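Local coordinates for protein globin (Bacillus anthracis, PDB 5V3V) that binds heme as a group II truncated hemoglobin and probably binds or transports oxygen at the heme iron, at residues 20-25 and 49-54. The protein carries 1 engineered substitution. Residues are numbered along the deposited sequence; the frame is centred on the assembly and turned at random.
With HEM (protoporphyrin IX containing Fe), chain C.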
ATOM      1  N   ILE A  20     -15.299 -17.067  -0.730  1.00 41.92           N
ATOM      2  CA  ILE A  20     -14.828 -17.926  -1.810  1.00 41.83           C
ATOM      3  C   ILE A  20     -14.135 -17.103  -2.893  1.00 33.58           C
ATOM      4  O   ILE A  20     -13.091 -17.509  -3.417  1.00 41.48           O
ATOM      5  CB  ILE A  20     -16.004 -18.747  -2.379  1.00 45.16           C
ATOM      6  CG1 ILE A  20     -16.435 -19.827  -1.385  1.00 49.52           C
ATOM      7  CG2 ILE A  20     -15.638 -19.374  -3.703  1.00 49.29           C
ATOM      8  CD1 ILE A  20     -17.739 -20.508  -1.763  1.00 57.18           C
ATOM      9  N   LEU A  21     -14.717 -15.950  -3.266  1.00 32.69           N
ATOM     10  CA  LEU A  21     -14.147 -15.154  -4.360  1.00 39.35           C
ATOM     11  C   LEU A  21     -12.742 -14.663  -4.020  1.00 35.82           C
ATOM     12  O   LEU A  21     -11.830 -14.724  -4.859  1.00 34.26           O
ATOM     13  CB  LEU A  21     -15.057 -13.971  -4.688  1.00 36.36           C
ATOM     14  CG  LEU A  21     -14.541 -12.944  -5.718  1.00 39.69           C
ATOM     15  CD1 LEU A  21     -14.515 -13.490  -7.158  1.00 29.94           C
ATOM     16  CD2 LEU A  21     -15.352 -11.655  -5.657  1.00 35.80           C
ATOM     17  N   VAL A  22     -12.546 -14.201  -2.778  1.00 41.59           N
ATOM     18  CA  VAL A  22     -11.275 -13.605  -2.383  1.00 39.72           C
ATOM     19  C   VAL A  22     -10.209 -14.685  -2.217  1.00 45.66           C
ATOM     20  O   VAL A  22      -9.083 -14.542  -2.713  1.00 42.36           O
ATOM     21  CB  VAL A  22     -11.444 -12.777  -1.094  1.00 45.59           C
ATOM     22  CG1 VAL A  22     -10.075 -12.385  -0.528  1.00 41.79           C
ATOM     23  CG2 VAL A  22     -12.309 -11.531  -1.364  1.00 32.22           C
ATOM     24  N   ASP A  23     -10.545 -15.766  -1.492  1.00 44.01           N
ATOM     25  CA  ASP A  23      -9.653 -16.923  -1.411  1.00 46.59           C
ATOM     26  C   ASP A  23      -9.228 -17.377  -2.803  1.00 46.95           C
ATOM     27  O   ASP A  23      -8.038 -17.581  -3.061  1.00 46.78           O
ATOM     28  CB  ASP A  23     -10.325 -18.075  -0.646  1.00 51.10           C
ATOM     29  CG  ASP A  23     -10.442 -17.812   0.857  1.00 58.77           C
ATOM     30  OD1 ASP A  23      -9.881 -16.812   1.350  1.00 57.12           O
ATOM     31  OD2 ASP A  23     -11.095 -18.622   1.553  1.00 56.72           O
ATOM     32  N   THR A  24     -10.182 -17.502  -3.731  1.00 45.01           N
ATOM     33  CA  THR A  24      -9.816 -17.839  -5.109  1.00 42.40           C
ATOM     34  C   THR A  24      -8.926 -16.756  -5.728  1.00 39.10           C
ATOM     35  O   THR A  24      -7.885 -17.053  -6.328  1.00 40.47           O
ATOM     36  CB  THR A  24     -11.072 -18.051  -5.955  1.00 39.42           C
ATOM     37  OG1 THR A  24     -11.879 -19.069  -5.354  1.00 42.61           O
ATOM     38  CG2 THR A  24     -10.716 -18.478  -7.378  1.00 41.49           C
ATOM     39  N   PHE A  25      -9.319 -15.492  -5.586  1.00 42.51           N
ATOM     40  CA  PHE A  25      -8.543 -14.392  -6.157  1.00 41.60           C
ATOM     41  C   PHE A  25      -7.102 -14.402  -5.653  1.00 39.43           C
ATOM     42  O   PHE A  25      -6.157 -14.273  -6.438  1.00 44.38           O
ATOM     43  CB  PHE A  25      -9.209 -13.066  -5.803  1.00 38.36           C
ATOM     44  CG  PHE A  25      -8.385 -11.859  -6.140  1.00 39.91           C
ATOM     45  CD1 PHE A  25      -8.248 -11.446  -7.464  1.00 39.89           C
ATOM     46  CD2 PHE A  25      -7.780 -11.116  -5.139  1.00 45.34           C
ATOM     47  CE1 PHE A  25      -7.506 -10.318  -7.780  1.00 43.91           C
ATOM     48  CE2 PHE A  25      -7.042  -9.992  -5.439  1.00 44.72           C
ATOM     49  CZ  PHE A  25      -6.898  -9.585  -6.756  1.00 45.05           C
ATOM     50  N   LYS A  49      -8.244  -8.771   4.869  1.00 52.39           N
ATOM     51  CA  LYS A  49      -8.552  -7.365   4.630  1.00 49.87           C
ATOM     52  C   LYS A  49      -9.353  -7.178   3.335  1.00 40.31           C
ATOM     53  O   LYS A  49     -10.327  -6.414   3.310  1.00 48.58           O
ATOM     54  CB  LYS A  49      -7.252  -6.540   4.621  1.00 45.82           C
ATOM     55  CG  LYS A  49      -6.586  -6.409   5.994  1.00 52.17           C
ATOM     56  CD  LYS A  49      -5.331  -5.502   5.987  1.00 56.22           C
ATOM     57  CE  LYS A  49      -4.162  -6.099   5.214  1.00 65.59           C
ATOM     58  NZ  LYS A  49      -2.822  -5.616   5.707  1.00 62.80           N
ATOM     59  N   GLN A  50      -8.977  -7.879   2.258  1.00 40.65           N
ATOM     60  CA  GLN A  50      -9.730  -7.775   0.997  1.00 44.16           C
ATOM     61  C   GLN A  50     -11.198  -8.138   1.187  1.00 42.37           C
ATOM     62  O   GLN A  50     -12.088  -7.471   0.639  1.00 38.16           O
ATOM     63  CB  GLN A  50      -9.139  -8.692  -0.079  1.00 45.56           C
ATOM     64  CG  GLN A  50      -7.729  -8.368  -0.550  1.00 56.59           C
ATOM     65  CD  GLN A  50      -7.060  -9.570  -1.221  1.00 64.95           C
ATOM     66  OE1 GLN A  50      -7.379 -10.721  -0.931  1.00 75.79           O
ATOM     67  NE2 GLN A  50      -6.142  -9.303  -2.120  1.00 56.33           N
ATOM     68  N   LYS A  51     -11.465  -9.233   1.902  1.00 40.05           N
ATOM     69  CA  LYS A  51     -12.846  -9.632   2.178  1.00 45.43           C
ATOM     70  C   LYS A  51     -13.587  -8.534   2.925  1.00 46.80           C
ATOM     71  O   LYS A  51     -14.707  -8.162   2.555  1.00 43.41           O
ATOM     72  CB  LYS A  51     -12.880 -10.928   2.987  1.00 43.32           C
ATOM     73  CG  LYS A  51     -12.320 -12.123   2.259  1.00 46.98           C
ATOM     74  CD  LYS A  51     -12.248 -13.325   3.161  1.00 48.35           C
ATOM     75  CE  LYS A  51     -11.463 -14.443   2.507  1.00 46.06           C
ATOM     76  NZ  LYS A  51     -11.222 -15.570   3.455  1.00 42.94           N
ATOM     77  N   GLN A  52     -12.967  -7.998   3.975  1.00 47.85           N
ATOM     78  CA  GLN A  52     -13.550  -6.878   4.702  1.00 47.86           C
ATOM     79  C   GLN A  52     -13.788  -5.679   3.792  1.00 45.49           C
ATOM     80  O   GLN A  52     -14.834  -5.026   3.878  1.00 48.68           O
ATOM     81  CB  GLN A  52     -12.636  -6.471   5.853  1.00 52.93           C
ATOM     82  CG  GLN A  52     -12.723  -7.329   7.101  1.00 54.58           C
ATOM     83  CD  GLN A  52     -11.682  -6.904   8.118  1.00 60.40           C
ATOM     84  OE1 GLN A  52     -10.557  -6.553   7.754  1.00 56.65           O
ATOM     85  NE2 GLN A  52     -12.056  -6.907   9.394  1.00 56.58           N
ATOM     86  N   PHE A  53     -12.805  -5.336   2.955  1.00 43.66           N
ATOM     87  CA  PHE A  53     -12.978  -4.192   2.065  1.00 36.05           C
ATOM     88  C   PHE A  53     -14.124  -4.424   1.092  1.00 41.29           C
ATOM     89  O   PHE A  53     -15.028  -3.590   0.961  1.00 40.32           O
ATOM     90  CB  PHE A  53     -11.705  -3.890   1.267  1.00 35.41           C
ATOM     91  CG  PHE A  53     -11.880  -2.718   0.358  1.00 34.77           C
ATOM     92  CD1 PHE A  53     -11.914  -1.430   0.883  1.00 38.39           C
ATOM     93  CD2 PHE A  53     -12.084  -2.889  -0.998  1.00 39.31           C
ATOM     94  CE1 PHE A  53     -12.109  -0.340   0.061  1.00 41.34           C
ATOM     95  CE2 PHE A  53     -12.285  -1.801  -1.821  1.00 38.41           C
ATOM     96  CZ  PHE A  53     -12.297  -0.526  -1.291  1.00 42.49           C
ATOM     97  N   LEU A  54     -14.075  -5.547   0.369  1.00 43.00           N
ATOM     98  CA  LEU A  54     -15.064  -5.796  -0.671  1.00 42.94           C
ATOM     99  C   LEU A  54     -16.459  -5.910  -0.082  1.00 36.86           C
ATOM    100  O   LEU A  54     -17.434  -5.506  -0.720  1.00 43.76           O
ATOM    101  CB  LEU A  54     -14.717  -7.068  -1.442  1.00 45.27           C
ATOM    102  CG  LEU A  54     -13.518  -7.041  -2.383  1.00 43.94           C
ATOM    103  CD1 LEU A  54     -13.329  -8.425  -3.030  1.00 38.37           C
ATOM    104  CD2 LEU A  54     -13.675  -5.957  -3.457  1.00 41.73           C
TER
HETATM  105  CHA HEM C 201      -3.076  -3.774  -0.064  1.00 50.07           C
HETATM  106  CHB HEM C 201      -1.274  -4.501  -4.568  1.00 38.81           C
HETATM  107  CHC HEM C 201      -5.495  -2.829  -6.441  1.00 39.07           C
HETATM  108  CHD HEM C 201      -7.601  -3.095  -2.009  1.00 51.30           C
HETATM  109  C1A HEM C 201      -2.202  -4.091  -1.102  1.00 52.29           C
HETATM  110  C2A HEM C 201      -0.807  -4.502  -1.003  1.00 50.98           C
HETATM  111  C3A HEM C 201      -0.329  -4.696  -2.246  1.00 45.70           C
HETATM  112  C4A HEM C 201      -1.385  -4.415  -3.187  1.00 43.01           C
HETATM  113  CMA HEM C 201       1.103  -5.132  -2.653  1.00 45.67           C
HETATM  114  CAA HEM C 201      -0.015  -4.702   0.310  1.00 61.70           C
HETATM  115  CBA HEM C 201      -0.636  -5.893   1.042  1.00 73.26           C
HETATM  116  CGA HEM C 201      -0.630  -5.672   2.535  1.00 75.37           C
HETATM  117  O1A HEM C 201       0.209  -4.864   3.019  1.00 62.74           O
HETATM  118  O2A HEM C 201      -1.468  -6.311   3.234  1.00 78.00           O
HETATM  119  C1B HEM C 201      -2.254  -4.084  -5.451  1.00 39.41           C
HETATM  120  C2B HEM C 201      -2.095  -3.979  -6.876  1.00 44.52           C
HETATM  121  C3B HEM C 201      -3.241  -3.502  -7.399  1.00 38.53           C
HETATM  122  C4B HEM C 201      -4.191  -3.294  -6.323  1.00 42.16           C
HETATM  123  CMB HEM C 201      -0.805  -4.345  -7.633  1.00 43.26           C
HETATM  124  CAB HEM C 201      -3.495  -3.240  -8.895  1.00 43.63           C
HETATM  125  CBB HEM C 201      -4.255  -2.205  -9.278  1.00 46.50           C
HETATM  126  C1C HEM C 201      -6.455  -2.882  -5.448  1.00 39.81           C
HETATM  127  C2C HEM C 201      -7.897  -2.824  -5.628  1.00 43.61           C
HETATM  128  C3C HEM C 201      -8.449  -2.903  -4.396  1.00 53.18           C
HETATM  129  C4C HEM C 201      -7.407  -3.016  -3.397  1.00 53.67           C
HETATM  130  CMC HEM C 201      -8.602  -2.691  -7.011  1.00 38.87           C
HETATM  131  CAC HEM C 201      -9.931  -2.900  -3.975  1.00 54.25           C
HETATM  132  CBC HEM C 201     -10.924  -3.018  -4.851  1.00 58.96           C
HETATM  133  C1D HEM C 201      -6.544  -3.280  -1.103  1.00 50.86           C
HETATM  134  C2D HEM C 201      -6.643  -3.330   0.356  1.00 50.17           C
HETATM  135  C3D HEM C 201      -5.415  -3.506   0.872  1.00 47.77           C
HETATM  136  C4D HEM C 201      -4.455  -3.588  -0.212  1.00 53.37           C
HETATM  137  CMD HEM C 201      -7.942  -3.197   1.178  1.00 46.40           C
HETATM  138  CAD HEM C 201      -5.084  -3.618   2.375  1.00 45.17           C
HETATM  139  CBD HEM C 201      -4.591  -2.266   2.874  1.00 58.79           C
HETATM  140  CGD HEM C 201      -4.358  -2.350   4.363  1.00 69.15           C
HETATM  141  O1D HEM C 201      -3.187  -2.509   4.785  1.00 76.90           O
HETATM  142  O2D HEM C 201      -5.346  -2.256   5.131  1.00 65.83           O
HETATM  143  NA  HEM C 201      -2.504  -4.049  -2.454  1.00 51.16           N
HETATM  144  NB  HEM C 201      -3.536  -3.656  -5.148  1.00 43.58           N
HETATM  145  NC  HEM C 201      -6.201  -3.009  -4.087  1.00 45.92           N
HETATM  146  ND  HEM C 201      -5.184  -3.436  -1.397  1.00 49.67           N
HETATM  147 FE   HEM C 201      -4.340  -3.632  -3.256  1.00 48.04          FE
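Val-22 of helix 14-31 wedges between Gln-50, Lys-51 and Leu-54 of helix 44-57, joining two helices of the truncated globin fold on the distal, cyanide-binding side of the heme. The short helical segments cross at 136° between their N-to-C directions, nearer antiparallel than parallel, with their axes 9.5 Å apart. The two branches of Val-22 divide the work: CG1, anti to the backbone N, lies against the amide of Gln-50, 3.2 Å from its OE1, while CG2 meets Leu-54 CD1 at 3.7 Å. Between them Val-22 CB is crossed by the aliphatic stem of Lys-51, whose CG comes within 3.5 Å. Fully extended beyond CG, that stem runs on past Val-22 to the protein surface, where Lys-51 NZ donates to Asp-23 OD1 at 2.8 Å, a hydrogen-bonded salt bridge. The ammonium arrives on the syn side of the carboxylate but 32° out of its plane, and Glu-19 is its second anionic partner. Deeper in, Gln-50 turns its NE2 to the edge of the Phe-25 ring, close to the ring plane, with amide and ring planes 59° apart; Trp-90 packs against the same ring. This amide nitrogen donates to the bound cyanide ion, whereas the buried OE1, facing Val-22, has no hydrogen-bonding partner. From the other flank of helix 44-57, Phe-53 leans obliquely on a heme vinyl group, its CE2 3.4 Å from heme CAC. Lys-49, bent at chi3, brings its ammonium to both propionates: NZ bonds heme O2A at 2.9 Å and O1D at 3.3 Å.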